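Local structure of nicotinate phosphoribosyltransferase (Vibrio cholerae, 4HL7) at residues Q28-F33 with G123-T128; Q60-L65 with V104-V109; V385-D390 with K394-D399. The protein probably catalyses the ATP-driven synthesis of nicotinate mononucleotide from nicotinate and phosphoribosyl diphosphate, a step leading to NAD(+). All blocks are in the same frame, centred on the assembly; numbering follows the deposited sequence.

Contact 1 of 3, residues Q28-F33 with G123-T128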
loop_
_atom_site.group_PDB
_atom_site.type_symbol
_atom_site.label_atom_id
_atom_site.label_comp_id
_atom_site.label_asym_id
_atom_site.label_seq_id
_atom_site.Cartn_x
_atom_site.Cartn_y
_atom_site.Cartn_z
ATOM N N GLN A 28 4.682 -7.354 -13.175
ATOM C CA GLN A 28 4.813 -8.616 -13.925
ATOM C C GLN A 28 3.498 -9.160 -14.392
ATOM O O GLN A 28 3.387 -9.644 -15.565
ATOM C CB GLN A 28 5.612 -9.718 -13.195
ATOM C CG GLN A 28 5.381 -11.073 -13.912
ATOM C CD GLN A 28 6.355 -12.108 -13.516
ATOM O OE1 GLN A 28 7.571 -11.925 -13.676
ATOM N NE2 GLN A 28 5.857 -13.199 -12.949
ATOM N N ALA A 29 2.472 -9.139 -13.531
ATOM C CA ALA A 29 1.194 -9.741 -13.929
ATOM C C ALA A 29 0.539 -8.920 -15.030
ATOM O O ALA A 29 -0.049 -9.432 -15.988
ATOM C CB ALA A 29 0.235 -9.859 -12.726
ATOM N N ILE A 30 0.716 -7.618 -14.936
ATOM C CA ILE A 30 0.138 -6.664 -15.949
ATOM C C ILE A 30 0.939 -6.836 -17.263
ATOM O O ILE A 30 0.351 -6.855 -18.383
ATOM C CB ILE A 30 0.243 -5.201 -15.445
ATOM C CG1 ILE A 30 -0.713 -5.028 -14.251
ATOM C CG2 ILE A 30 -0.145 -4.172 -16.555
ATOM C CD1 ILE A 30 -0.323 -3.833 -13.377
ATOM N N HIS A 31 2.247 -6.978 -17.146
ATOM C CA HIS A 31 3.133 -7.236 -18.331
ATOM C C HIS A 31 2.645 -8.469 -19.082
ATOM O O HIS A 31 2.566 -8.477 -20.314
ATOM C CB HIS A 31 4.591 -7.372 -17.837
ATOM C CG HIS A 31 5.545 -7.951 -18.811
ATOM N ND1 HIS A 31 6.273 -7.187 -19.661
ATOM C CD2 HIS A 31 5.974 -9.277 -19.005
ATOM C CE1 HIS A 31 7.094 -7.979 -20.389
ATOM N NE2 HIS A 31 6.910 -9.254 -19.985
ATOM N N HIS A 32 2.293 -9.493 -18.326
ATOM C CA HIS A 32 1.912 -10.767 -18.898
ATOM C C HIS A 32 0.551 -10.726 -19.537
ATOM O O HIS A 32 0.390 -11.168 -20.704
ATOM C CB HIS A 32 1.962 -11.842 -17.794
ATOM C CG HIS A 32 1.734 -13.228 -18.324
ATOM N ND1 HIS A 32 2.727 -13.959 -18.902
ATOM C CD2 HIS A 32 0.569 -13.991 -18.407
ATOM C CE1 HIS A 32 2.221 -15.139 -19.315
ATOM N NE2 HIS A 32 0.890 -15.148 -19.038
ATOM N N PHE A 33 -0.455 -10.193 -18.845
ATOM C CA PHE A 33 -1.874 -10.309 -19.285
ATOM C C PHE A 33 -2.393 -9.062 -20.018
ATOM O O PHE A 33 -3.372 -9.146 -20.787
ATOM C CB PHE A 33 -2.798 -10.605 -18.062
ATOM C CG PHE A 33 -2.736 -12.043 -17.590
ATOM C CD1 PHE A 33 -3.050 -13.069 -18.463
ATOM C CD2 PHE A 33 -2.451 -12.353 -16.241
ATOM C CE1 PHE A 33 -3.014 -14.398 -18.040
ATOM C CE2 PHE A 33 -2.414 -13.676 -15.799
ATOM C CZ PHE A 33 -2.696 -14.692 -16.705
ATOM N N GLY A 123 -1.058 6.583 -18.492
ATOM C CA GLY A 123 -0.214 5.850 -19.459
ATOM C C GLY A 123 -0.609 4.409 -19.449
ATOM O O GLY A 123 -1.698 4.044 -18.939
ATOM N N SER A 124 0.257 3.548 -19.987
ATOM C CA SER A 124 -0.023 2.120 -19.824
ATOM C C SER A 124 0.037 1.747 -18.359
ATOM O O SER A 124 0.805 2.306 -17.569
ATOM C CB SER A 124 0.934 1.223 -20.628
ATOM O OG SER A 124 2.221 1.196 -20.089
ATOM N N TRP A 125 -0.742 0.772 -17.992
ATOM C CA TRP A 125 -0.724 0.252 -16.626
ATOM C C TRP A 125 0.646 -0.288 -16.291
ATOM O O TRP A 125 1.194 0.028 -15.225
ATOM C CB TRP A 125 -1.823 -0.815 -16.535
ATOM C CG TRP A 125 -2.252 -1.151 -15.150
ATOM C CD1 TRP A 125 -1.933 -0.507 -13.936
ATOM C CD2 TRP A 125 -3.186 -2.213 -14.794
ATOM N NE1 TRP A 125 -2.613 -1.137 -12.868
ATOM C CE2 TRP A 125 -3.376 -2.144 -13.338
ATOM C CE3 TRP A 125 -3.865 -3.179 -15.521
ATOM C CZ2 TRP A 125 -4.196 -3.051 -12.664
ATOM C CZ3 TRP A 125 -4.730 -4.076 -14.823
ATOM C CH2 TRP A 125 -4.869 -4.010 -13.439
ATOM N N ARG A 126 1.279 -1.029 -17.232
ATOM C CA ARG A 126 2.618 -1.563 -16.948
ATOM C C ARG A 126 3.669 -0.426 -16.721
ATOM O O ARG A 126 4.513 -0.538 -15.883
ATOM C CB ARG A 126 3.077 -2.438 -18.094
ATOM C CG ARG A 126 4.439 -3.138 -17.868
ATOM C CD ARG A 126 5.115 -3.359 -19.231
ATOM N NE ARG A 126 6.335 -4.154 -19.103
ATOM C CZ ARG A 126 7.567 -3.679 -19.107
ATOM N NH1 ARG A 126 7.820 -2.389 -19.321
ATOM N NH2 ARG A 126 8.557 -4.534 -18.948
ATOM N N ASP A 127 3.583 0.640 -17.469
ATOM C CA ASP A 127 4.583 1.685 -17.415
ATOM C C ASP A 127 4.372 2.737 -16.323
ATOM O O ASP A 127 5.313 3.523 -16.013
ATOM C CB ASP A 127 4.729 2.295 -18.755
ATOM C CG ASP A 127 5.279 1.243 -19.786
ATOM O OD1 ASP A 127 5.233 1.535 -20.929
ATOM O OD2 ASP A 127 5.686 0.126 -19.376
ATOM N N THR A 128 3.191 2.713 -15.723
ATOM C CA THR A 128 2.842 3.742 -14.693
ATOM C C THR A 128 2.664 3.143 -13.300
ATOM O O THR A 128 2.599 3.902 -12.322
ATOM C CB THR A 128 1.617 4.592 -15.051
ATOM O OG1 THR A 128 0.442 3.783 -15.171
ATOM C CG2 THR A 128 1.848 5.430 -16.362
#
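R126 and H31 join two helices at the outer side of this contact, while I30 and W125 fill its buried side. The arginine can be followed outward from the short helix 125-128. Its CB rests against the CG2 methyl of I30 at 4.0 Å, and the same methyl lies 3.5 Å from the R126 backbone N. CG stands anti to the backbone N (chi1 -176°) and the chain runs extended to NE, which carries it alongside the histidine, both side chains pointing the same way. CD passes 4.0 Å from H31 ND1. NE then donates a hydrogen bond to that same ND1, at 3.1 Å and with an N-H...acceptor angle of 155°. NE lies near the imidazole plane, while ND1 is tilted somewhat from the guanidinium plane; the two planes are 48° apart. Farther out, NH2 lies 3.6 Å from H31 ND1, and NH1 forms a salt bridge with D127 OD2 at 3.3 Å. Engagement of both NE and NH1 probably limits the rotation of the guanidinium.

Beneath this polar layer, I30 crosses W125 at about a right angle. Its CD1 sits over one face of the indole, 3.4 Å from the centroid of the five-membered ring and almost on the normal, a CH-pi contact, while CG1 leans toward W125 CD2 at 3.8 Å. The start of the second helix is capped by S124, whose OG accepts from D127 N.

Around the pair, W125 NE1 is hydrogen-bonded to E233 at the start of helix 232-241, and the indole also packs on V39 and Y41 of strand 38-46. I30 reaches W234 of helix 232-241, and H31 meets F89 edge to face, which places helix 21-33 against helices 87-93, 125-128 and 232-241.

Contact 2 of 3, residues Q60-L65 with V104-V109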
loop_
_atom_site.group_PDB
_atom_site.type_symbol
_atom_site.label_atom_id
_atom_site.label_comp_id
_atom_site.label_asym_id
_atom_site.label_seq_id
_atom_site.Cartn_x
_atom_site.Cartn_y
_atom_site.Cartn_z
ATOM N N GLN A 60 10.673 18.782 -9.464
ATOM C CA GLN A 60 12.051 18.493 -9.768
ATOM C C GLN A 60 12.337 17.015 -9.500
ATOM O O GLN A 60 13.022 16.351 -10.274
ATOM C CB GLN A 60 12.967 19.406 -8.958
ATOM C CG GLN A 60 14.438 19.073 -9.095
ATOM C CD GLN A 60 15.295 20.071 -8.351
ATOM O OE1 GLN A 60 14.775 20.950 -7.658
ATOM N NE2 GLN A 60 16.611 19.957 -8.501
ATOM N N GLU A 61 11.832 16.524 -8.371
ATOM C CA GLU A 61 12.038 15.141 -7.962
ATOM C C GLU A 61 11.362 14.196 -8.866
ATOM O O GLU A 61 11.917 13.129 -9.145
ATOM C CB GLU A 61 11.503 14.931 -6.550
ATOM C CG GLU A 61 12.288 15.793 -5.578
ATOM C CD GLU A 61 13.739 15.362 -5.494
ATOM O OE1 GLU A 61 14.034 14.167 -5.735
ATOM O OE2 GLU A 61 14.582 16.205 -5.157
ATOM N N ILE A 62 10.137 14.553 -9.316
ATOM C CA ILE A 62 9.353 13.674 -10.172
ATOM C C ILE A 62 10.061 13.604 -11.506
ATOM O O ILE A 62 10.321 12.539 -12.012
ATOM C CB ILE A 62 7.843 14.064 -10.264
ATOM C CG1 ILE A 62 7.187 13.848 -8.882
ATOM C CG2 ILE A 62 7.130 13.234 -11.323
ATOM C CD1 ILE A 62 5.671 13.958 -8.827
ATOM N N ALA A 63 10.522 14.755 -11.997
ATOM C CA ALA A 63 11.310 14.786 -13.247
ATOM C C ALA A 63 12.533 13.899 -13.143
ATOM O O ALA A 63 12.884 13.145 -14.063
ATOM C CB ALA A 63 11.718 16.233 -13.593
ATOM N N HIS A 64 13.197 13.977 -12.015
ATOM C CA HIS A 64 14.285 13.091 -11.735
ATOM C C HIS A 64 14.019 11.580 -11.843
ATOM O O HIS A 64 14.928 10.825 -12.213
ATOM C CB HIS A 64 14.835 13.456 -10.378
ATOM C CG HIS A 64 16.095 12.743 -10.055
ATOM N ND1 HIS A 64 17.297 13.092 -10.617
ATOM C CD2 HIS A 64 16.337 11.634 -9.240
ATOM C CE1 HIS A 64 18.246 12.260 -10.154
ATOM N NE2 HIS A 64 17.653 11.360 -9.315
ATOM N N LEU A 65 12.769 11.112 -11.587
ATOM C CA LEU A 65 12.446 9.696 -11.846
ATOM C C LEU A 65 12.814 9.238 -13.275
ATOM O O LEU A 65 13.078 8.053 -13.476
ATOM C CB LEU A 65 10.953 9.386 -11.574
ATOM C CG LEU A 65 10.543 9.669 -10.116
ATOM C CD1 LEU A 65 9.067 9.399 -9.973
ATOM C CD2 LEU A 65 11.395 8.820 -9.182
ATOM N N VAL A 104 2.983 12.351 -16.187
ATOM C CA VAL A 104 2.594 12.989 -14.931
ATOM C C VAL A 104 2.183 14.435 -15.182
ATOM O O VAL A 104 2.916 15.174 -15.866
ATOM C CB VAL A 104 3.728 12.882 -13.897
ATOM C CG1 VAL A 104 3.346 13.527 -12.544
ATOM C CG2 VAL A 104 4.102 11.419 -13.717
ATOM N N GLU A 105 1.011 14.825 -14.657
ATOM C CA GLU A 105 0.589 16.249 -14.609
ATOM C C GLU A 105 0.358 16.634 -13.171
ATOM O O GLU A 105 -0.113 15.819 -12.371
ATOM C CB GLU A 105 -0.739 16.474 -15.298
ATOM C CG GLU A 105 -0.778 16.154 -16.758
ATOM C CD GLU A 105 -2.022 16.736 -17.413
ATOM O OE1 GLU A 105 -3.035 16.990 -16.712
ATOM O OE2 GLU A 105 -1.984 16.934 -18.627
HETATM N N MSE A 106 0.620 17.879 -12.832
HETATM C CA MSE A 106 0.260 18.303 -11.487
HETATM C C MSE A 106 -0.038 19.749 -11.468
HETATM O O MSE A 106 0.374 20.477 -12.363
HETATM C CB MSE A 106 1.400 17.983 -10.559
HETATM C CG MSE A 106 2.703 18.662 -10.987
HETATM SE SE MSE A 106 4.056 17.842 -9.786
HETATM C CE MSE A 106 4.875 16.562 -11.037
ATOM N N GLY A 107 -0.794 20.165 -10.460
ATOM C CA GLY A 107 -1.182 21.581 -10.302
ATOM C C GLY A 107 -1.906 21.808 -8.983
ATOM O O GLY A 107 -2.114 20.877 -8.186
ATOM N N ILE A 108 -2.292 23.057 -8.749
ATOM C CA ILE A 108 -3.046 23.415 -7.554
ATOM C C ILE A 108 -4.511 23.568 -7.960
ATOM O O ILE A 108 -4.805 24.227 -8.928
ATOM C CB ILE A 108 -2.513 24.743 -6.962
ATOM C CG1 ILE A 108 -1.021 24.627 -6.608
ATOM C CG2 ILE A 108 -3.312 25.151 -5.735
ATOM C CD1 ILE A 108 -0.677 23.575 -5.547
ATOM N N VAL A 109 -5.424 22.920 -7.260
ATOM C CA VAL A 109 -6.839 23.173 -7.493
ATOM C C VAL A 109 -7.466 23.862 -6.288
ATOM O O VAL A 109 -7.243 23.449 -5.142
ATOM C CB VAL A 109 -7.625 21.905 -7.825
ATOM C CG1 VAL A 109 -9.064 22.277 -8.201
ATOM C CG2 VAL A 109 -6.950 21.156 -8.967
#
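The apolar contact is carried by I62, on the helical segment 60-65, which meets V104 and M106 on the strand. M106 is a selenomethionine, and its methyl comes toward the isoleucine tip to tip, with CE 3.5 Å from I62 CD1. The chain bends at its last torsion (chi3 102°), which turns CE back so that it also lies 4.0 Å from I62 CB. I62 CG2 touches both V104 CG1 and the same M106 CE, 4.0 Å from each, and the isoleucine and valine side chains cross obliquely. V104 and M106 project from the same face of the strand.

This is helix-on-sheet packing between segments of the N-terminal family region. Strand 104-109 is an outermost strand of a five-stranded antiparallel sheet that also takes in strands 372-380 and 383-384 from later in the chain, and helix 52-64 lies over its face. M106 also touches L55 and I58 on that helix, and I62 reaches V135 of helix 131-147.

Backbone bonding stays within the helix on one side and with strand 116-122 on the other. E105, G107 and V109 pair with S120, R118 and Q116, whereas H64 N donates to Q60 O at 2.9 Å. Among the charged groups, E105 OE1 makes a long, weak ion pair with R122 of strand 116-122, on the face of the sheet away from the helix.

Contact 3 of 3, residues V385-D390 with K394-D399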
loop_
_atom_site.group_PDB
_atom_site.type_symbol
_atom_site.label_atom_id
_atom_site.label_comp_id
_atom_site.label_asym_id
_atom_site.label_seq_id
_atom_site.Cartn_x
_atom_site.Cartn_y
_atom_site.Cartn_z
ATOM N N VAL A 385 -13.484 2.947 -12.515
ATOM C CA VAL A 385 -13.384 1.772 -11.625
ATOM C C VAL A 385 -13.574 2.311 -10.198
ATOM O O VAL A 385 -13.493 3.520 -9.976
ATOM C CB VAL A 385 -12.024 1.036 -11.754
ATOM C CG1 VAL A 385 -11.818 0.515 -13.188
ATOM C CG2 VAL A 385 -10.868 1.961 -11.294
ATOM N N ALA A 386 -13.906 1.446 -9.263
ATOM C CA ALA A 386 -14.270 1.951 -7.910
ATOM C C ALA A 386 -13.848 1.027 -6.804
ATOM O O ALA A 386 -13.707 -0.158 -7.001
ATOM C CB ALA A 386 -15.749 2.191 -7.798
ATOM N N LYS A 387 -13.623 1.614 -5.628
ATOM C CA LYS A 387 -13.445 0.824 -4.434
ATOM C C LYS A 387 -14.563 1.190 -3.486
ATOM O O LYS A 387 -14.888 2.364 -3.308
ATOM C CB LYS A 387 -12.117 1.128 -3.744
ATOM C CG LYS A 387 -11.896 0.305 -2.497
ATOM C CD LYS A 387 -10.524 0.597 -1.955
ATOM C CE LYS A 387 -10.491 0.342 -0.482
ATOM N NZ LYS A 387 -9.332 1.096 0.059
ATOM N N ILE A 388 -15.152 0.187 -2.843
ATOM C CA ILE A 388 -16.277 0.483 -1.965
ATOM C C ILE A 388 -15.757 0.441 -0.498
ATOM O O ILE A 388 -15.755 1.438 0.213
ATOM C CB ILE A 388 -17.445 -0.515 -2.194
ATOM C CG1 ILE A 388 -18.053 -0.270 -3.565
ATOM C CG2 ILE A 388 -18.591 -0.233 -1.200
ATOM C CD1 ILE A 388 -18.858 -1.404 -4.131
ATOM N N SER A 389 -15.319 -0.751 -0.132
ATOM C CA SER A 389 -14.726 -1.198 1.161
ATOM C C SER A 389 -15.773 -1.547 2.236
ATOM O O SER A 389 -16.997 -1.427 2.027
ATOM C CB SER A 389 -13.635 -0.259 1.721
ATOM O OG SER A 389 -14.271 0.696 2.606
ATOM N N ASP A 390 -15.284 -1.953 3.404
ATOM C CA ASP A 390 -16.211 -2.282 4.499
ATOM C C ASP A 390 -16.536 -1.085 5.380
ATOM O O ASP A 390 -17.318 -1.204 6.364
ATOM C CB ASP A 390 -15.690 -3.443 5.300
ATOM C CG ASP A 390 -15.889 -4.776 4.567
ATOM O OD1 ASP A 390 -17.021 -5.039 4.003
ATOM O OD2 ASP A 390 -14.920 -5.578 4.626
ATOM N N LYS A 394 -16.329 5.590 2.778
ATOM C CA LYS A 394 -15.081 5.733 2.070
ATOM C C LYS A 394 -15.150 5.294 0.576
ATOM O O LYS A 394 -14.132 5.331 -0.108
ATOM C CB LYS A 394 -13.964 4.991 2.813
ATOM C CG LYS A 394 -13.742 5.527 4.219
ATOM C CD LYS A 394 -12.618 4.792 4.908
ATOM C CE LYS A 394 -11.762 5.747 5.725
ATOM N NZ LYS A 394 -10.388 5.184 5.783
ATOM N N ALA A 395 -16.338 4.903 0.085
ATOM C CA ALA A 395 -16.503 4.546 -1.367
ATOM C C ALA A 395 -15.923 5.664 -2.268
ATOM O O ALA A 395 -16.015 6.840 -1.940
ATOM C CB ALA A 395 -17.968 4.243 -1.721
HETATM N N MSE A 396 -15.270 5.292 -3.365
HETATM C CA MSE A 396 -14.562 6.288 -4.219
HETATM C C MSE A 396 -14.805 5.867 -5.640
HETATM O O MSE A 396 -14.648 4.680 -5.952
HETATM C CB MSE A 396 -13.053 6.324 -3.881
HETATM C CG MSE A 396 -12.281 5.135 -4.490
HETATM SE SE MSE A 396 -10.426 4.911 -3.773
HETATM C CE MSE A 396 -10.937 4.572 -1.871
ATOM N N CYS A 397 -15.367 6.796 -6.417
ATOM C CA CYS A 397 -15.539 6.699 -7.885
ATOM C C CYS A 397 -15.802 8.101 -8.462
ATOM O O CYS A 397 -16.539 8.885 -7.873
ATOM C CB CYS A 397 -16.703 5.782 -8.218
ATOM S SG CYS A 397 -16.697 5.379 -9.963
ATOM N N GLU A 398 -15.223 8.405 -9.639
ATOM C CA GLU A 398 -15.470 9.672 -10.323
ATOM C C GLU A 398 -16.841 9.715 -10.996
ATOM O O GLU A 398 -17.311 10.764 -11.351
ATOM C CB GLU A 398 -14.408 9.862 -11.384
ATOM C CG GLU A 398 -13.075 10.255 -10.805
ATOM C CD GLU A 398 -12.023 10.532 -11.865
ATOM O OE1 GLU A 398 -12.281 10.282 -13.051
ATOM O OE2 GLU A 398 -10.912 10.947 -11.490
ATOM N N ASP A 399 -17.466 8.544 -11.186
ATOM C CA ASP A 399 -18.701 8.425 -11.981
ATOM C C ASP A 399 -19.746 7.824 -11.056
ATOM O O ASP A 399 -19.691 6.620 -10.691
ATOM C CB ASP A 399 -18.434 7.515 -13.214
ATOM C CG ASP A 399 -19.624 7.420 -14.180
ATOM O OD1 ASP A 399 -20.753 7.536 -13.752
ATOM O OD2 ASP A 399 -19.411 7.284 -15.408
HETATM O O HOH W 1 -13.374 6.557 -10.944
#
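K387 and M396 form a single antiparallel hydrogen-bonded pair, residues 385-389 and 394-397 running in nearly opposite directions (169°) with the two CA atoms of the pair 5.6 Å apart. M396 N donates to K387 O at 3.0 Å, close to straight on the carbonyl, and K387 N returns a bond to M396 O at 3.2 Å. One residue before M396, A395 CA approaches K387 O at 3.3 Å as a CA-H...O contact, so that carbonyl is met by both an N-H and a C-H.

On the K387 and M396 side, the lysine is extended, its CG anti to the backbone N (chi1 -179°), and the selenomethionine chain bends so that its CE lies 4.0 Å from K387 CD. The methyl therefore packs against the aliphatic part of the lysine, while M396 also touches K376 of strand 372-380. On the other side, A386 CB meets C397 CB at 3.7 Å, and both residues lie against L403 of helix 400-409. C397 SG accepts from D399 N at 3.5 Å, and D399 in turn caps that helix through its OD1, which accepts from F402 N.

Beyond the pair, a water accepts from E398 N at 2.9 Å and stands close to V385 O, extending the link between the segments past the direct bonds. S389 OG donates to I388 O, folding that side chain back on its own backbone.

K387 also touches H232, predicted to be the autophosphorylated histidine though unmodified in this crystal. Two backbone bonds, flanked by the A386/C397 pair on one side and by the lysine methylenes with the selenomethionine on the other, thus set the register of the paired segments, and the flanking side-chain contacts add apolar packing.

Contacts 2 and 3 lie at the two ends of one antiparallel sheet: strand 104-109 forms one outermost strand, and the chain of contact 3 continues from the other, strand 383-384. Their centres are about 25 Å apart. Segment 123-128 of contact 1 follows strand 116-122, the neighbour of strand 104-109, and the nearest atoms of contacts 1 and 2 come within about 7 Å. Contacts 1 and 3 have centres about 22 Å apart and do not touch, but both lean on helix 232-241, W125 through E233 and K387 through H232. The predicted phosphohistidine, H232, thus begins a helix that both contacts border, whereas contact 2 packs helix 52-64 on the sheet's far edge.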